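Local structure of glucoamylase (Thermoanaerobacterium thermosaccharolyticum, 1LF6) at residues 85-97 with 108-122. The protein hydrolyses terminal 1,4-linked alpha-D-glucose units from the non-reducing ends of glucans, probably releasing beta-D-glucose. Numbering follows the deposited sequence.
Sequences FVPDETKDAISKV and KLVNTDKKGRYRITK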
ATOM      1  N   PHE A  85     -29.239  22.820   6.508  1.00 53.69           N
ATOM      2  CA  PHE A  85     -27.923  22.230   6.262  1.00 52.90           C
ATOM      3  C   PHE A  85     -27.877  20.705   6.146  1.00 51.84           C
ATOM      4  O   PHE A  85     -28.671  19.988   6.760  1.00 52.03           O
ATOM      5  CB  PHE A  85     -26.932  22.699   7.338  1.00 53.99           C
ATOM      6  CG  PHE A  85     -27.190  22.121   8.702  1.00 54.81           C
ATOM      7  CD1 PHE A  85     -26.772  20.832   9.019  1.00 54.65           C
ATOM      8  CD2 PHE A  85     -27.843  22.871   9.672  1.00 55.29           C
ATOM      9  CE1 PHE A  85     -26.999  20.298  10.279  1.00 54.57           C
ATOM     10  CE2 PHE A  85     -28.076  22.346  10.938  1.00 56.09           C
ATOM     11  CZ  PHE A  85     -27.652  21.057  11.241  1.00 55.49           C
ATOM     12  N   VAL A  86     -26.928  20.228   5.343  1.00 50.24           N
ATOM     13  CA  VAL A  86     -26.718  18.801   5.110  1.00 48.11           C
ATOM     14  C   VAL A  86     -25.219  18.535   4.946  1.00 46.06           C
ATOM     15  O   VAL A  86     -24.704  18.547   3.828  1.00 46.17           O
ATOM     16  CB  VAL A  86     -27.437  18.327   3.824  1.00 47.97           C
ATOM     17  CG1 VAL A  86     -27.189  16.846   3.601  1.00 48.01           C
ATOM     18  CG2 VAL A  86     -28.925  18.602   3.926  1.00 49.97           C
ATOM     19  N   PRO A  87     -24.496  18.313   6.060  1.00 44.99           N
ATOM     20  CA  PRO A  87     -23.054  18.049   5.985  1.00 42.44           C
ATOM     21  C   PRO A  87     -22.648  16.585   5.823  1.00 39.56           C
ATOM     22  O   PRO A  87     -23.209  15.689   6.453  1.00 38.29           O
ATOM     23  CB  PRO A  87     -22.529  18.639   7.290  1.00 43.19           C
ATOM     24  CG  PRO A  87     -23.626  18.335   8.228  1.00 44.25           C
ATOM     25  CD  PRO A  87     -24.862  18.719   7.430  1.00 45.58           C
ATOM     26  N   ASP A  88     -21.661  16.374   4.956  1.00 37.17           N
ATOM     27  CA  ASP A  88     -21.095  15.058   4.680  1.00 32.74           C
ATOM     28  C   ASP A  88     -19.848  15.026   5.553  1.00 30.67           C
ATOM     29  O   ASP A  88     -18.936  15.826   5.356  1.00 31.03           O
ATOM     30  CB  ASP A  88     -20.728  14.965   3.195  1.00 32.30           C
ATOM     31  CG  ASP A  88     -20.016  13.660   2.829  1.00 32.25           C
ATOM     32  OD1 ASP A  88     -19.987  13.334   1.621  1.00 30.54           O
ATOM     33  OD2 ASP A  88     -19.481  12.971   3.723  1.00 29.02           O
ATOM     34  N   GLU A  89     -19.817  14.121   6.527  1.00 28.76           N
ATOM     35  CA  GLU A  89     -18.682  14.034   7.444  1.00 27.59           C
ATOM     36  C   GLU A  89     -17.329  13.941   6.735  1.00 27.54           C
ATOM     37  O   GLU A  89     -16.342  14.504   7.207  1.00 25.63           O
ATOM     38  CB  GLU A  89     -18.846  12.838   8.392  1.00 26.61           C
ATOM     39  CG  GLU A  89     -18.442  11.496   7.792  1.00 28.01           C
ATOM     40  CD  GLU A  89     -18.546  10.347   8.782  1.00 27.20           C
ATOM     41  OE1 GLU A  89     -18.227  10.555   9.971  1.00 28.85           O
ATOM     42  OE2 GLU A  89     -18.932   9.235   8.366  1.00 26.54           O
ATOM     43  N   THR A  90     -17.287  13.247   5.599  1.00 26.86           N
ATOM     44  CA  THR A  90     -16.037  13.084   4.864  1.00 27.54           C
ATOM     45  C   THR A  90     -15.481  14.371   4.265  1.00 28.45           C
ATOM     46  O   THR A  90     -14.363  14.386   3.752  1.00 27.84           O
ATOM     47  CB  THR A  90     -16.165  12.026   3.732  1.00 25.86           C
ATOM     48  OG1 THR A  90     -17.080  12.484   2.728  1.00 28.11           O
ATOM     49  CG2 THR A  90     -16.662  10.707   4.293  1.00 24.22           C
ATOM     50  N   LYS A  91     -16.242  15.460   4.330  1.00 30.31           N
ATOM     51  CA  LYS A  91     -15.755  16.723   3.776  1.00 30.08           C
ATOM     52  C   LYS A  91     -16.132  17.956   4.585  1.00 30.16           C
ATOM     53  O   LYS A  91     -15.512  19.007   4.434  1.00 28.52           O
ATOM     54  CB  LYS A  91     -16.251  16.882   2.339  1.00 32.73           C
ATOM     55  CG  LYS A  91     -17.732  16.647   2.175  1.00 35.90           C
ATOM     56  CD  LYS A  91     -18.010  15.723   1.000  1.00 38.17           C
ATOM     57  CE  LYS A  91     -17.572  16.344  -0.317  1.00 38.54           C
ATOM     58  NZ  LYS A  91     -17.904  15.450  -1.458  1.00 38.72           N
ATOM     59  N   ASP A  92     -17.137  17.830   5.446  1.00 29.82           N
ATOM     60  CA  ASP A  92     -17.584  18.967   6.245  1.00 29.82           C
ATOM     61  C   ASP A  92     -17.227  18.855   7.721  1.00 30.21           C
ATOM     62  O   ASP A  92     -17.753  19.603   8.548  1.00 31.04           O
ATOM     63  CB  ASP A  92     -19.096  19.145   6.101  1.00 29.98           C
ATOM     64  CG  ASP A  92     -19.531  19.268   4.655  1.00 28.00           C
ATOM     65  OD1 ASP A  92     -18.874  20.018   3.905  1.00 28.23           O
ATOM     66  OD2 ASP A  92     -20.526  18.619   4.271  1.00 28.88           O
ATOM     67  N   ALA A  93     -16.336  17.928   8.052  1.00 29.01           N
ATOM     68  CA  ALA A  93     -15.925  17.738   9.437  1.00 28.41           C
ATOM     69  C   ALA A  93     -14.431  17.454   9.518  1.00 27.98           C
ATOM     70  O   ALA A  93     -13.836  16.955   8.566  1.00 29.53           O
ATOM     71  CB  ALA A  93     -16.714  16.590  10.057  1.00 27.36           C
ATOM     72  N   ILE A  94     -13.828  17.790  10.654  1.00 28.48           N
ATOM     73  CA  ILE A  94     -12.401  17.555  10.863  1.00 27.80           C
ATOM     74  C   ILE A  94     -12.253  16.198  11.536  1.00 26.91           C
ATOM     75  O   ILE A  94     -12.886  15.934  12.558  1.00 27.21           O
ATOM     76  CB  ILE A  94     -11.778  18.621  11.773  1.00 28.51           C
ATOM     77  CG1 ILE A  94     -12.052  20.022  11.210  1.00 29.36           C
ATOM     78  CG2 ILE A  94     -10.284  18.375  11.899  1.00 29.18           C
ATOM     79  CD1 ILE A  94     -11.489  20.253   9.827  1.00 31.38           C
ATOM     80  N   SER A  95     -11.415  15.339  10.969  1.00 26.15           N
ATOM     81  CA  SER A  95     -11.220  14.003  11.517  1.00 25.76           C
ATOM     82  C   SER A  95      -9.893  13.850  12.238  1.00 25.42           C
ATOM     83  O   SER A  95      -8.862  14.341  11.778  1.00 24.59           O
ATOM     84  CB  SER A  95     -11.319  12.962  10.399  1.00 26.63           C
ATOM     85  OG  SER A  95     -11.313  11.643  10.920  1.00 26.81           O
ATOM     86  N   LYS A  96      -9.935  13.167  13.377  1.00 24.93           N
ATOM     87  CA  LYS A  96      -8.750  12.898  14.183  1.00 25.88           C
ATOM     88  C   LYS A  96      -8.685  11.387  14.320  1.00 24.21           C
ATOM     89  O   LYS A  96      -9.675  10.755  14.695  1.00 25.29           O
ATOM     90  CB  LYS A  96      -8.879  13.523  15.579  1.00 28.77           C
ATOM     91  CG  LYS A  96      -9.096  15.029  15.582  1.00 33.29           C
ATOM     92  CD  LYS A  96      -7.903  15.754  14.987  1.00 36.66           C
ATOM     93  CE  LYS A  96      -8.173  17.242  14.849  1.00 37.23           C
ATOM     94  NZ  LYS A  96      -7.004  17.955  14.258  1.00 40.09           N
ATOM     95  N   VAL A  97      -7.531  10.804  14.019  1.00 20.79           N
ATOM     96  CA  VAL A  97      -7.392   9.361  14.116  1.00 20.44           C
ATOM     97  C   VAL A  97      -6.354   8.942  15.149  1.00 20.65           C
ATOM     98  O   VAL A  97      -5.365   9.637  15.369  1.00 21.12           O
ATOM     99  CB  VAL A  97      -6.993   8.740  12.751  1.00 18.15           C
ATOM    100  CG1 VAL A  97      -5.577   9.170  12.376  1.00 15.46           C
ATOM    101  CG2 VAL A  97      -7.097   7.210  12.816  1.00 18.11           C
ATOM    102  N   LYS A 108      -9.812   4.497  16.184  1.00 21.42           N
ATOM    103  CA  LYS A 108     -10.827   5.349  16.767  1.00 22.62           C
ATOM    104  C   LYS A 108     -10.791   6.635  15.954  1.00 22.22           C
ATOM    105  O   LYS A 108      -9.726   7.219  15.742  1.00 22.33           O
ATOM    106  CB  LYS A 108     -10.508   5.666  18.230  1.00 23.74           C
ATOM    107  CG  LYS A 108     -11.493   6.639  18.870  1.00 27.30           C
ATOM    108  CD  LYS A 108     -11.089   6.976  20.301  1.00 28.57           C
ATOM    109  CE  LYS A 108     -12.059   7.955  20.925  1.00 31.60           C
ATOM    110  NZ  LYS A 108     -11.634   8.345  22.298  1.00 35.51           N
ATOM    111  N   LEU A 109     -11.952   7.063  15.484  1.00 22.09           N
ATOM    112  CA  LEU A 109     -12.042   8.289  14.700  1.00 21.95           C
ATOM    113  C   LEU A 109     -12.978   9.270  15.388  1.00 21.59           C
ATOM    114  O   LEU A 109     -14.053   8.896  15.857  1.00 23.09           O
ATOM    115  CB  LEU A 109     -12.573   7.987  13.295  1.00 21.85           C
ATOM    116  CG  LEU A 109     -11.657   7.240  12.321  1.00 22.69           C
ATOM    117  CD1 LEU A 109     -12.464   6.773  11.113  1.00 22.66           C
ATOM    118  CD2 LEU A 109     -10.523   8.149  11.897  1.00 19.19           C
ATOM    119  N   VAL A 110     -12.558  10.522  15.458  1.00 22.44           N
ATOM    120  CA  VAL A 110     -13.380  11.557  16.057  1.00 22.22           C
ATOM    121  C   VAL A 110     -13.555  12.622  14.993  1.00 22.54           C
ATOM    122  O   VAL A 110     -12.606  13.323  14.647  1.00 21.74           O
ATOM    123  CB  VAL A 110     -12.710  12.185  17.300  1.00 23.23           C
ATOM    124  CG1 VAL A 110     -13.592  13.293  17.865  1.00 21.89           C
ATOM    125  CG2 VAL A 110     -12.479  11.120  18.354  1.00 23.25           C
ATOM    126  N   ASN A 111     -14.767  12.720  14.455  1.00 23.42           N
ATOM    127  CA  ASN A 111     -15.060  13.706  13.421  1.00 24.28           C
ATOM    128  C   ASN A 111     -15.879  14.840  14.010  1.00 24.83           C
ATOM    129  O   ASN A 111     -17.005  14.633  14.470  1.00 24.69           O
ATOM    130  CB  ASN A 111     -15.816  13.052  12.261  1.00 23.72           C
ATOM    131  CG  ASN A 111     -15.051  11.891  11.652  1.00 22.86           C
ATOM    132  OD1 ASN A 111     -13.826  11.837  11.732  1.00 23.60           O
ATOM    133  ND2 ASN A 111     -15.770  10.963  11.034  1.00 22.47           N
ATOM    134  N   THR A 112     -15.300  16.035  13.997  1.00 26.19           N
ATOM    135  CA  THR A 112     -15.955  17.213  14.543  1.00 28.26           C
ATOM    136  C   THR A 112     -16.408  18.173  13.454  1.00 29.38           C
ATOM    137  O   THR A 112     -15.588  18.729  12.719  1.00 26.74           O
ATOM    138  CB  THR A 112     -15.017  17.976  15.503  1.00 28.24           C
ATOM    139  OG1 THR A 112     -14.611  17.107  16.566  1.00 27.84           O
ATOM    140  CG2 THR A 112     -15.725  19.180  16.096  1.00 27.96           C
ATOM    141  N   ASP A 113     -17.721  18.357  13.365  1.00 30.85           N
ATOM    142  CA  ASP A 113     -18.330  19.255  12.388  1.00 32.94           C
ATOM    143  C   ASP A 113     -17.566  20.571  12.316  1.00 32.78           C
ATOM    144  O   ASP A 113     -17.272  21.177  13.343  1.00 33.32           O
ATOM    145  CB  ASP A 113     -19.788  19.514  12.777  1.00 34.79           C
ATOM    146  CG  ASP A 113     -20.473  20.520  11.869  1.00 37.66           C
ATOM    147  OD1 ASP A 113     -20.208  20.506  10.648  1.00 39.44           O
ATOM    148  OD2 ASP A 113     -21.295  21.314  12.376  1.00 38.56           O
ATOM    149  N   LYS A 114     -17.233  21.002  11.105  1.00 34.37           N
ATOM    150  CA  LYS A 114     -16.505  22.252  10.915  1.00 35.99           C
ATOM    151  C   LYS A 114     -17.285  23.436  11.478  1.00 37.35           C
ATOM    152  O   LYS A 114     -16.706  24.469  11.822  1.00 37.24           O
ATOM    153  CB  LYS A 114     -16.227  22.487   9.429  1.00 36.45           C
ATOM    154  CG  LYS A 114     -15.234  21.517   8.808  1.00 38.61           C
ATOM    155  CD  LYS A 114     -15.014  21.842   7.336  1.00 38.12           C
ATOM    156  CE  LYS A 114     -14.018  20.892   6.696  1.00 38.25           C
ATOM    157  NZ  LYS A 114     -13.880  21.166   5.239  1.00 39.24           N
ATOM    158  N   LYS A 115     -18.602  23.286  11.567  1.00 38.54           N
ATOM    159  CA  LYS A 115     -19.449  24.348  12.094  1.00 40.41           C
ATOM    160  C   LYS A 115     -19.766  24.117  13.569  1.00 40.30           C
ATOM    161  O   LYS A 115     -20.576  24.829  14.165  1.00 40.44           O
ATOM    162  CB  LYS A 115     -20.731  24.446  11.264  1.00 41.06           C
ATOM    163  CG  LYS A 115     -20.459  24.841   9.820  1.00 41.83           C
ATOM    164  CD  LYS A 115     -21.714  24.789   8.967  1.00 44.23           C
ATOM    165  CE  LYS A 115     -21.415  25.179   7.526  1.00 44.06           C
ATOM    166  NZ  LYS A 115     -22.618  25.071   6.657  1.00 44.54           N
ATOM    167  N   GLY A 116     -19.110  23.114  14.147  1.00 39.80           N
ATOM    168  CA  GLY A 116     -19.284  22.791  15.553  1.00 39.67           C
ATOM    169  C   GLY A 116     -20.690  22.481  16.023  1.00 40.27           C
ATOM    170  O   GLY A 116     -21.071  22.859  17.132  1.00 41.73           O
ATOM    171  N   ARG A 117     -21.462  21.784  15.198  1.00 38.93           N
ATOM    172  CA  ARG A 117     -22.827  21.437  15.562  1.00 38.15           C
ATOM    173  C   ARG A 117     -22.920  20.002  16.065  1.00 36.92           C
ATOM    174  O   ARG A 117     -23.726  19.697  16.944  1.00 35.19           O
ATOM    175  CB  ARG A 117     -23.754  21.636  14.359  1.00 39.90           C
ATOM    176  CG  ARG A 117     -23.772  23.072  13.848  1.00 43.24           C
ATOM    177  CD  ARG A 117     -24.481  23.203  12.511  1.00 45.96           C
ATOM    178  NE  ARG A 117     -23.928  22.289  11.513  1.00 50.02           N
ATOM    179  CZ  ARG A 117     -24.076  22.431  10.199  1.00 51.14           C
ATOM    180  NH1 ARG A 117     -24.757  23.458   9.710  1.00 52.76           N
ATOM    181  NH2 ARG A 117     -23.548  21.538   9.376  1.00 51.50           N
ATOM    182  N   TYR A 118     -22.088  19.125  15.515  1.00 35.09           N
ATOM    183  CA  TYR A 118     -22.102  17.726  15.919  1.00 34.54           C
ATOM    184  C   TYR A 118     -20.704  17.121  16.015  1.00 34.36           C
ATOM    185  O   TYR A 118     -19.705  17.756  15.674  1.00 33.67           O
ATOM    186  CB  TYR A 118     -22.929  16.895  14.934  1.00 35.21           C
ATOM    187  CG  TYR A 118     -22.332  16.841  13.547  1.00 36.37           C
ATOM    188  CD1 TYR A 118     -22.641  17.811  12.592  1.00 36.04           C
ATOM    189  CD2 TYR A 118     -21.416  15.846  13.203  1.00 36.46           C
ATOM    190  CE1 TYR A 118     -22.050  17.790  11.326  1.00 36.52           C
ATOM    191  CE2 TYR A 118     -20.819  15.817  11.943  1.00 36.31           C
ATOM    192  CZ  TYR A 118     -21.139  16.792  11.012  1.00 36.74           C
ATOM    193  OH  TYR A 118     -20.536  16.777   9.775  1.00 36.89           O
ATOM    194  N   ARG A 119     -20.658  15.877  16.478  1.00 33.36           N
ATOM    195  CA  ARG A 119     -19.413  15.137  16.620  1.00 31.38           C
ATOM    196  C   ARG A 119     -19.740  13.657  16.525  1.00 30.20           C
ATOM    197  O   ARG A 119     -20.664  13.174  17.180  1.00 31.63           O
ATOM    198  CB  ARG A 119     -18.762  15.427  17.974  1.00 33.90           C
ATOM    199  CG  ARG A 119     -17.448  14.689  18.201  1.00 34.59           C
ATOM    200  CD  ARG A 119     -17.097  14.660  19.673  1.00 37.12           C
ATOM    201  NE  ARG A 119     -16.859  15.998  20.199  1.00 39.29           N
ATOM    202  CZ  ARG A 119     -16.989  16.330  21.480  1.00 39.52           C
ATOM    203  NH1 ARG A 119     -16.747  17.572  21.869  1.00 40.03           N
ATOM    204  NH2 ARG A 119     -17.372  15.419  22.366  1.00 39.46           N
ATOM    205  N   ILE A 120     -18.995  12.938  15.697  1.00 27.86           N
ATOM    206  CA  ILE A 120     -19.214  11.508  15.542  1.00 26.31           C
ATOM    207  C   ILE A 120     -17.932  10.770  15.909  1.00 26.71           C
ATOM    208  O   ILE A 120     -16.855  11.092  15.406  1.00 27.95           O
ATOM    209  CB  ILE A 120     -19.609  11.150  14.088  1.00 25.05           C
ATOM    210  CG1 ILE A 120     -20.902  11.875  13.702  1.00 25.29           C
ATOM    211  CG2 ILE A 120     -19.795   9.645  13.955  1.00 23.97           C
ATOM    212  CD1 ILE A 120     -21.389  11.572  12.293  1.00 25.52           C
ATOM    213  N   THR A 121     -18.049   9.791  16.797  1.00 25.92           N
ATOM    214  CA  THR A 121     -16.889   9.018  17.222  1.00 26.26           C
ATOM    215  C   THR A 121     -17.055   7.573  16.765  1.00 25.18           C
ATOM    216  O   THR A 121     -18.122   6.982  16.931  1.00 24.84           O
ATOM    217  CB  THR A 121     -16.731   9.064  18.754  1.00 28.18           C
ATOM    218  OG1 THR A 121     -16.592  10.427  19.169  1.00 28.21           O
ATOM    219  CG2 THR A 121     -15.502   8.273  19.194  1.00 26.87           C
ATOM    220  N   LYS A 122     -16.000   7.009  16.182  1.00 23.99           N
ATOM    221  CA  LYS A 122     -16.066   5.642  15.683  1.00 24.19           C
ATOM    222  C   LYS A 122     -14.982   4.712  16.222  1.00 24.52           C
ATOM    223  O   LYS A 122     -13.888   5.140  16.576  1.00 23.06           O
ATOM    224  CB  LYS A 122     -15.990   5.643  14.151  1.00 24.54           C
ATOM    225  CG  LYS A 122     -16.959   6.593  13.459  1.00 25.61           C
ATOM    226  CD  LYS A 122     -16.670   6.665  11.960  1.00 26.89           C
ATOM    227  CE  LYS A 122     -17.660   7.563  11.237  1.00 26.78           C
ATOM    228  NZ  LYS A 122     -17.360   7.664   9.776  1.00 29.99           N
TER
HETATM  229  O   HOH W   1      -9.691   9.501  17.116  1.00 32.40           O
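Arg117 lays its guanidinium over one face of the Phe85 ring, at the turn end of a three-stranded antiparallel meander (93-97, 108-113, 118-122) in the N-terminal beta-sandwich domain. Asn111, on the middle strand, has CB 4.3 Å from Ala93 CB, and its CG, anti to the carbonyl carbon (chi1 -57°), carries the amide in between Glu89 and Ser95. There Asn111 OD1 accepts from Ser95 OG at 2.6 Å, while ND2 of the same amide donates to Glu89 OE1 at 2.7 Å, meeting the carboxylate from above its plane. The other carboxylate oxygen, Glu89 OE2, forms a salt bridge with Lys122 NZ at 2.6 Å; Gly57 O accepts from both Asn111 ND2 and Lys122 NZ. Backbone bonds pair Ile94 with Thr112 and Lys96 with Val110. Back at the turn, Arg117 CZ stands 3.5 Å from the Phe85 ring centroid, a cation-pi contact in which the guanidinium lies stacked on the ring, planes 23° apart, and NH2 touches Pro87 CG. A leucine in place of Arg117 would probably leave the Phe85 face without its cation and Asp113 without its salt-bridge mate. Asp113 OD2 grips that arginine twice, accepting from NE and, through its anti lone pair, from the backbone N of Arg117 at 2.9 Å.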